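Local coordinates for 5'-deoxynucleotidase (Pyrococcus horikoshii, PDB 2CQZ), which probably hydrolyses 2'-deoxyribonucleoside 5'-phosphates to the deoxyribonucleoside and phosphate, as a metal-dependent homodimeric HD-domain phosphatase, at residues L64-V69 / Q121-A126; A93-F98 / E107-Y112. One frame throughout, in Å; residues are numbered along the deposited sequence.

Contact 1: L64-V69 / Q121-A126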
loop_
_atom_site.group_PDB
_atom_site.type_symbol
_atom_site.label_atom_id
_atom_site.label_comp_id
_atom_site.label_asym_id
_atom_site.label_seq_id
_atom_site.Cartn_x
_atom_site.Cartn_y
_atom_site.Cartn_z
ATOM N N LEU A 64 -16.520 -6.262 -27.714
ATOM C CA LEU A 64 -15.543 -5.399 -27.068
ATOM C C LEU A 64 -16.202 -4.271 -26.289
ATOM O O LEU A 64 -15.755 -3.933 -25.196
ATOM C CB LEU A 64 -14.551 -4.847 -28.097
ATOM C CG LEU A 64 -13.590 -5.885 -28.695
ATOM C CD1 LEU A 64 -12.645 -5.198 -29.663
ATOM C CD2 LEU A 64 -12.794 -6.583 -27.587
ATOM N N LYS A 65 -17.268 -3.688 -26.830
ATOM C CA LYS A 65 -17.960 -2.622 -26.109
ATOM C C LYS A 65 -18.613 -3.223 -24.880
ATOM O O LYS A 65 -18.569 -2.649 -23.794
ATOM C CB LYS A 65 -19.038 -1.966 -26.972
ATOM C CG LYS A 65 -18.521 -1.097 -28.102
ATOM C CD LYS A 65 -19.695 -0.491 -28.854
ATOM C CE LYS A 65 -19.234 0.310 -30.056
ATOM N NZ LYS A 65 -20.374 1.013 -30.706
ATOM N N MET A 66 -19.214 -4.391 -25.059
ATOM C CA MET A 66 -19.895 -5.082 -23.968
ATOM C C MET A 66 -18.916 -5.444 -22.851
ATOM O O MET A 66 -19.260 -5.409 -21.671
ATOM C CB MET A 66 -20.578 -6.334 -24.512
ATOM C CG MET A 66 -21.598 -6.962 -23.592
ATOM S SD MET A 66 -22.385 -8.385 -24.398
ATOM C CE MET A 66 -23.577 -7.551 -25.505
ATOM N N ALA A 67 -17.688 -5.790 -23.220
ATOM C CA ALA A 67 -16.690 -6.130 -22.213
ATOM C C ALA A 67 -16.262 -4.869 -21.453
ATOM O O ALA A 67 -16.081 -4.895 -20.240
ATOM C CB ALA A 67 -15.471 -6.796 -22.875
ATOM N N ILE A 68 -16.108 -3.768 -22.177
ATOM C CA ILE A 68 -15.686 -2.507 -21.582
ATOM C C ILE A 68 -16.730 -1.928 -20.629
ATOM O O ILE A 68 -16.402 -1.366 -19.578
ATOM C CB ILE A 68 -15.388 -1.458 -22.686
ATOM C CG1 ILE A 68 -14.154 -1.876 -23.481
ATOM C CG2 ILE A 68 -15.187 -0.089 -22.068
ATOM C CD1 ILE A 68 -13.858 -0.995 -24.680
ATOM N N VAL A 69 -17.992 -2.092 -20.993
ATOM C CA VAL A 69 -19.093 -1.547 -20.219
ATOM C C VAL A 69 -19.720 -2.469 -19.160
ATOM O O VAL A 69 -20.376 -1.990 -18.225
ATOM C CB VAL A 69 -20.183 -1.051 -21.205
ATOM C CG1 VAL A 69 -21.431 -0.629 -20.463
ATOM C CG2 VAL A 69 -19.638 0.118 -22.026
ATOM N N GLN A 121 -22.302 -14.209 -24.233
ATOM C CA GLN A 121 -21.708 -15.369 -23.576
ATOM C C GLN A 121 -20.199 -15.266 -23.573
ATOM O O GLN A 121 -19.551 -15.651 -22.602
ATOM C CB GLN A 121 -22.157 -16.657 -24.264
ATOM C CG GLN A 121 -23.430 -17.235 -23.658
ATOM C CD GLN A 121 -24.000 -18.390 -24.459
ATOM O OE1 GLN A 121 -23.266 -19.170 -25.079
ATOM N NE2 GLN A 121 -25.322 -18.518 -24.433
ATOM N N LEU A 122 -19.649 -14.733 -24.659
ATOM C CA LEU A 122 -18.213 -14.540 -24.789
ATOM C C LEU A 122 -17.691 -13.633 -23.668
ATOM O O LEU A 122 -16.689 -13.936 -23.010
ATOM C CB LEU A 122 -17.903 -13.894 -26.137
ATOM C CG LEU A 122 -16.449 -13.467 -26.356
ATOM C CD1 LEU A 122 -15.560 -14.691 -26.280
ATOM C CD2 LEU A 122 -16.302 -12.775 -27.708
ATOM N N VAL A 123 -18.368 -12.511 -23.455
ATOM C CA VAL A 123 -17.936 -11.585 -22.422
ATOM C C VAL A 123 -18.060 -12.240 -21.059
ATOM O O VAL A 123 -17.202 -12.055 -20.194
ATOM C CB VAL A 123 -18.775 -10.279 -22.433
ATOM C CG1 VAL A 123 -18.303 -9.354 -21.323
ATOM C CG2 VAL A 123 -18.655 -9.591 -23.795
ATOM N N ARG A 124 -19.133 -13.006 -20.872
ATOM C CA ARG A 124 -19.376 -13.685 -19.601
ATOM C C ARG A 124 -18.264 -14.690 -19.314
ATOM O O ARG A 124 -17.845 -14.849 -18.163
ATOM C CB ARG A 124 -20.732 -14.393 -19.628
ATOM C CG ARG A 124 -21.086 -15.088 -18.336
ATOM C CD ARG A 124 -21.462 -14.089 -17.262
ATOM N NE ARG A 124 -22.661 -13.327 -17.614
ATOM C CZ ARG A 124 -23.224 -12.413 -16.827
ATOM N NH1 ARG A 124 -22.696 -12.143 -15.637
ATOM N NH2 ARG A 124 -24.314 -11.767 -17.224
ATOM N N ILE A 125 -17.794 -15.364 -20.366
ATOM C CA ILE A 125 -16.716 -16.343 -20.249
ATOM C C ILE A 125 -15.416 -15.612 -19.930
ATOM O O ILE A 125 -14.662 -16.033 -19.051
ATOM C CB ILE A 125 -16.541 -17.145 -21.566
ATOM C CG1 ILE A 125 -17.721 -18.102 -21.742
ATOM C CG2 ILE A 125 -15.214 -17.916 -21.566
ATOM C CD1 ILE A 125 -17.685 -18.874 -23.052
ATOM N N ALA A 126 -15.171 -14.516 -20.652
ATOM C CA ALA A 126 -13.980 -13.689 -20.456
ATOM C C ALA A 126 -13.971 -13.204 -19.014
ATOM O O ALA A 126 -12.950 -13.258 -18.323
ATOM C CB ALA A 126 -14.006 -12.499 -21.401
#

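Contact 2: A93-F98 / E107-Y112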
loop_
_atom_site.group_PDB
_atom_site.type_symbol
_atom_site.label_atom_id
_atom_site.label_comp_id
_atom_site.label_asym_id
_atom_site.label_seq_id
_atom_site.Cartn_x
_atom_site.Cartn_y
_atom_site.Cartn_z
ATOM N N ALA A 93 -29.976 -2.714 -8.595
ATOM C CA ALA A 93 -29.226 -1.467 -8.584
ATOM C C ALA A 93 -28.461 -1.233 -9.885
ATOM O O ALA A 93 -28.436 -0.116 -10.398
ATOM C CB ALA A 93 -28.269 -1.431 -7.406
ATOM N N GLU A 94 -27.847 -2.267 -10.444
ATOM C CA GLU A 94 -27.100 -2.061 -11.684
ATOM C C GLU A 94 -27.954 -1.497 -12.810
ATOM O O GLU A 94 -27.564 -0.528 -13.471
ATOM C CB GLU A 94 -26.456 -3.364 -12.163
ATOM C CG GLU A 94 -25.433 -3.942 -11.216
ATOM C CD GLU A 94 -24.719 -5.136 -11.817
ATOM O OE1 GLU A 94 -23.810 -5.686 -11.154
ATOM O OE2 GLU A 94 -25.067 -5.522 -12.954
ATOM N N ALA A 95 -29.106 -2.124 -13.038
ATOM C CA ALA A 95 -30.026 -1.707 -14.093
ATOM C C ALA A 95 -30.417 -0.241 -13.897
ATOM O O ALA A 95 -30.478 0.531 -14.852
ATOM C CB ALA A 95 -31.257 -2.599 -14.077
ATOM N N LEU A 96 -30.663 0.142 -12.650
ATOM C CA LEU A 96 -31.025 1.515 -12.349
ATOM C C LEU A 96 -29.990 2.535 -12.821
ATOM O O LEU A 96 -30.316 3.445 -13.593
ATOM C CB LEU A 96 -31.251 1.675 -10.851
ATOM C CG LEU A 96 -32.660 1.250 -10.442
ATOM C CD1 LEU A 96 -32.750 1.128 -8.933
ATOM C CD2 LEU A 96 -33.668 2.266 -10.990
ATOM N N VAL A 97 -28.741 2.387 -12.378
ATOM C CA VAL A 97 -27.617 3.219 -12.767
ATOM C C VAL A 97 -27.555 3.361 -14.283
ATOM O O VAL A 97 -27.359 4.442 -14.824
ATOM C CB VAL A 97 -26.337 2.561 -12.252
ATOM C CG1 VAL A 97 -25.117 3.330 -12.757
ATOM C CG2 VAL A 97 -26.330 2.555 -10.735
ATOM N N PHE A 98 -27.652 2.200 -14.922
ATOM C CA PHE A 98 -27.527 2.158 -16.376
ATOM C C PHE A 98 -28.664 2.933 -17.024
ATOM O O PHE A 98 -28.476 3.607 -18.038
ATOM C CB PHE A 98 -27.543 0.718 -16.875
ATOM C CG PHE A 98 -26.180 0.151 -17.097
ATOM C CD1 PHE A 98 -25.413 0.564 -18.183
ATOM C CD2 PHE A 98 -25.649 -0.782 -16.213
ATOM C CE1 PHE A 98 -24.137 0.060 -18.387
ATOM C CE2 PHE A 98 -24.374 -1.293 -16.407
ATOM C CZ PHE A 98 -23.616 -0.873 -17.498
ATOM N N GLU A 107 -28.544 -0.908 -23.458
ATOM C CA GLU A 107 -28.776 -2.047 -24.337
ATOM C C GLU A 107 -27.658 -3.088 -24.213
ATOM O O GLU A 107 -27.928 -4.288 -24.149
ATOM C CB GLU A 107 -28.919 -1.577 -25.792
ATOM C CG GLU A 107 -30.260 -1.944 -26.441
ATOM C CD GLU A 107 -31.465 -1.300 -25.745
ATOM O OE1 GLU A 107 -31.605 -0.053 -25.809
ATOM O OE2 GLU A 107 -32.275 -2.042 -25.134
ATOM N N LEU A 108 -26.409 -2.626 -24.178
ATOM C CA LEU A 108 -25.274 -3.533 -24.041
ATOM C C LEU A 108 -25.388 -4.245 -22.696
ATOM O O LEU A 108 -25.174 -5.451 -22.591
ATOM C CB LEU A 108 -23.957 -2.760 -24.116
ATOM C CG LEU A 108 -23.586 -2.223 -25.497
ATOM C CD1 LEU A 108 -22.433 -1.240 -25.405
ATOM C CD2 LEU A 108 -23.212 -3.385 -26.384
ATOM N N TYR A 109 -25.731 -3.491 -21.662
ATOM C CA TYR A 109 -25.888 -4.073 -20.342
ATOM C C TYR A 109 -26.997 -5.131 -20.352
ATOM O O TYR A 109 -26.785 -6.281 -19.954
ATOM C CB TYR A 109 -26.238 -2.990 -19.329
ATOM C CG TYR A 109 -26.738 -3.555 -18.029
ATOM C CD1 TYR A 109 -25.868 -4.184 -17.135
ATOM C CD2 TYR A 109 -28.093 -3.530 -17.722
ATOM C CE1 TYR A 109 -26.337 -4.781 -15.969
ATOM C CE2 TYR A 109 -28.575 -4.127 -16.559
ATOM C CZ TYR A 109 -27.693 -4.753 -15.688
ATOM O OH TYR A 109 -28.172 -5.372 -14.549
ATOM N N ARG A 110 -28.177 -4.733 -20.817
ATOM C CA ARG A 110 -29.334 -5.622 -20.877
ATOM C C ARG A 110 -29.016 -6.941 -21.599
ATOM O O ARG A 110 -29.286 -8.016 -21.071
ATOM C CB ARG A 110 -30.504 -4.877 -21.545
ATOM C CG ARG A 110 -31.861 -5.574 -21.511
ATOM C CD ARG A 110 -32.003 -6.532 -22.680
ATOM N NE ARG A 110 -31.642 -5.897 -23.947
ATOM C CZ ARG A 110 -31.425 -6.553 -25.085
ATOM N NH1 ARG A 110 -31.532 -7.879 -25.131
ATOM N NH2 ARG A 110 -31.084 -5.880 -26.180
ATOM N N GLU A 111 -28.430 -6.866 -22.790
ATOM C CA GLU A 111 -28.092 -8.073 -23.545
ATOM C C GLU A 111 -27.067 -8.915 -22.791
ATOM O O GLU A 111 -27.111 -10.145 -22.826
ATOM C CB GLU A 111 -27.549 -7.698 -24.934
ATOM C CG GLU A 111 -26.950 -8.853 -25.741
ATOM C CD GLU A 111 -26.534 -8.427 -27.145
ATOM O OE1 GLU A 111 -25.905 -9.235 -27.864
ATOM O OE2 GLU A 111 -26.840 -7.280 -27.535
ATOM N N TYR A 112 -26.146 -8.250 -22.101
ATOM C CA TYR A 112 -25.115 -8.951 -21.353
ATOM C C TYR A 112 -25.711 -9.821 -20.256
ATOM O O TYR A 112 -25.320 -10.980 -20.100
ATOM C CB TYR A 112 -24.129 -7.941 -20.750
ATOM C CG TYR A 112 -23.117 -8.545 -19.800
ATOM C CD1 TYR A 112 -22.197 -9.501 -20.234
ATOM C CD2 TYR A 112 -23.090 -8.168 -18.456
ATOM C CE1 TYR A 112 -21.277 -10.069 -19.350
ATOM C CE2 TYR A 112 -22.180 -8.725 -17.568
ATOM C CZ TYR A 112 -21.280 -9.674 -18.021
ATOM O OH TYR A 112 -20.398 -10.239 -17.139
#

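Contact 1: L64-V69 / Q121-A126
V123 reaches from helix 118-140 into the angle between M66 and A67 on helix 60-69, and its two methyls divide the work. CG2 takes the methionine: it lies 3.8 Å from M66 CB, and M66 SD comes within 4.0 Å of the same V123 CG2. M66 has its CG anti to the backbone N (chi1 -165°), a torsion that sends the chain obliquely across the valine branch, where CB, CG and SD all meet one methyl. CG1 takes the alanine, and here the partner is largely main chain: V123 CG1 sits 3.7 Å from A67 CA and 4.1 Å from A67 CB. Because A67 has so short a side chain, the backbones come close, with A67 CA and V123 CA 5.6 Å apart. The example illustrates how a small residue on one helix lets a branched one on another approach its backbone.

Polar bonding belongs to each helix and to its surroundings. I68 N bonds to L64 O, and A126 N to L122 O, as expected within helices. The carbonyl of A67 also accepts a bond from ND1 of H70, one of the four nickel ligands. On the other helix, V123 stands one turn before D127, another ligand, with its side chain about 7 Å from the nickel ion.

The join between the helices is thus wholly apolar and buried. Its chemistry implies that dispersion and close fit hold helix 118-140, which carries D127, against helix 60-69, whose C-terminal end leads straight into H70 and D71, while the A67 carbonyl, as a second-shell acceptor, probably helps fix the rotation of the H70 imidazole.

Contact 2: A93-F98 / E107-Y112
Y109 lays its CB squarely over the ring of F98, 3.6 Å from the ring centroid and almost on the normal, in a CH-pi contact. The tyrosine ring then runs on beyond the phenylalanine. The two planes are near parallel, 17° apart, but slid so that they barely overlap, with CG and CD1 of Y109 above the CD2-CE2 side of F98. With CG anti to the backbone N (chi1 166°), the tyrosine side chain stretches across to the facing helix. This is the tight, buried part of the contact, and V69 and F105 also pack against F98.

The contact belongs to an antiparallel helical hairpin of the all-alpha HD domain: helices 90-100 and 106-114 run with segment axes at 158° and 10.4 Å apart at closest approach. Such a spacing is bridged here by one long aromatic residue.

Toward the hydroxyl the contact slackens, and the partners are partly exposed. A95 CB touches the ring at Y109 CE2, 4.0 Å away, while the E94 carboxylate comes in at the ring edge, near its plane. Y109 OH donates to E94 OE2 only weakly, at 3.5 Å. A leucine in place of Y109 would keep a CB over F98 but would probably open a gap beside A95 and cost E94 its weak hydroxyl partner. Farther from the tyrosine the helix also meets the third subunit, A93 packing on its V88, and L96 and V97 on its F87.

In the fold
Along the chain the segments come in the order 64-69, 93-98, 107-112, 121-126, placing contact 2 inside the loop closed by contact 1. The centres lie 13 Å apart within one HD domain, contact 1 nearer the middle of the chain, and the two touch directly. Helix 106-114, followed in the chain by helix 118-140, is the go-between: Y112 packs on V123 and probably accepts a hydrogen bond from R124 through its carbonyl, while E111 meets the end of M66. V69 against F98 adds a second seam. The hairpin of contact 2 is therefore packed onto helix 118-140, which carries D127, and onto helix 60-69, directly followed by H70 and D71, all three ligands of the nickel ion.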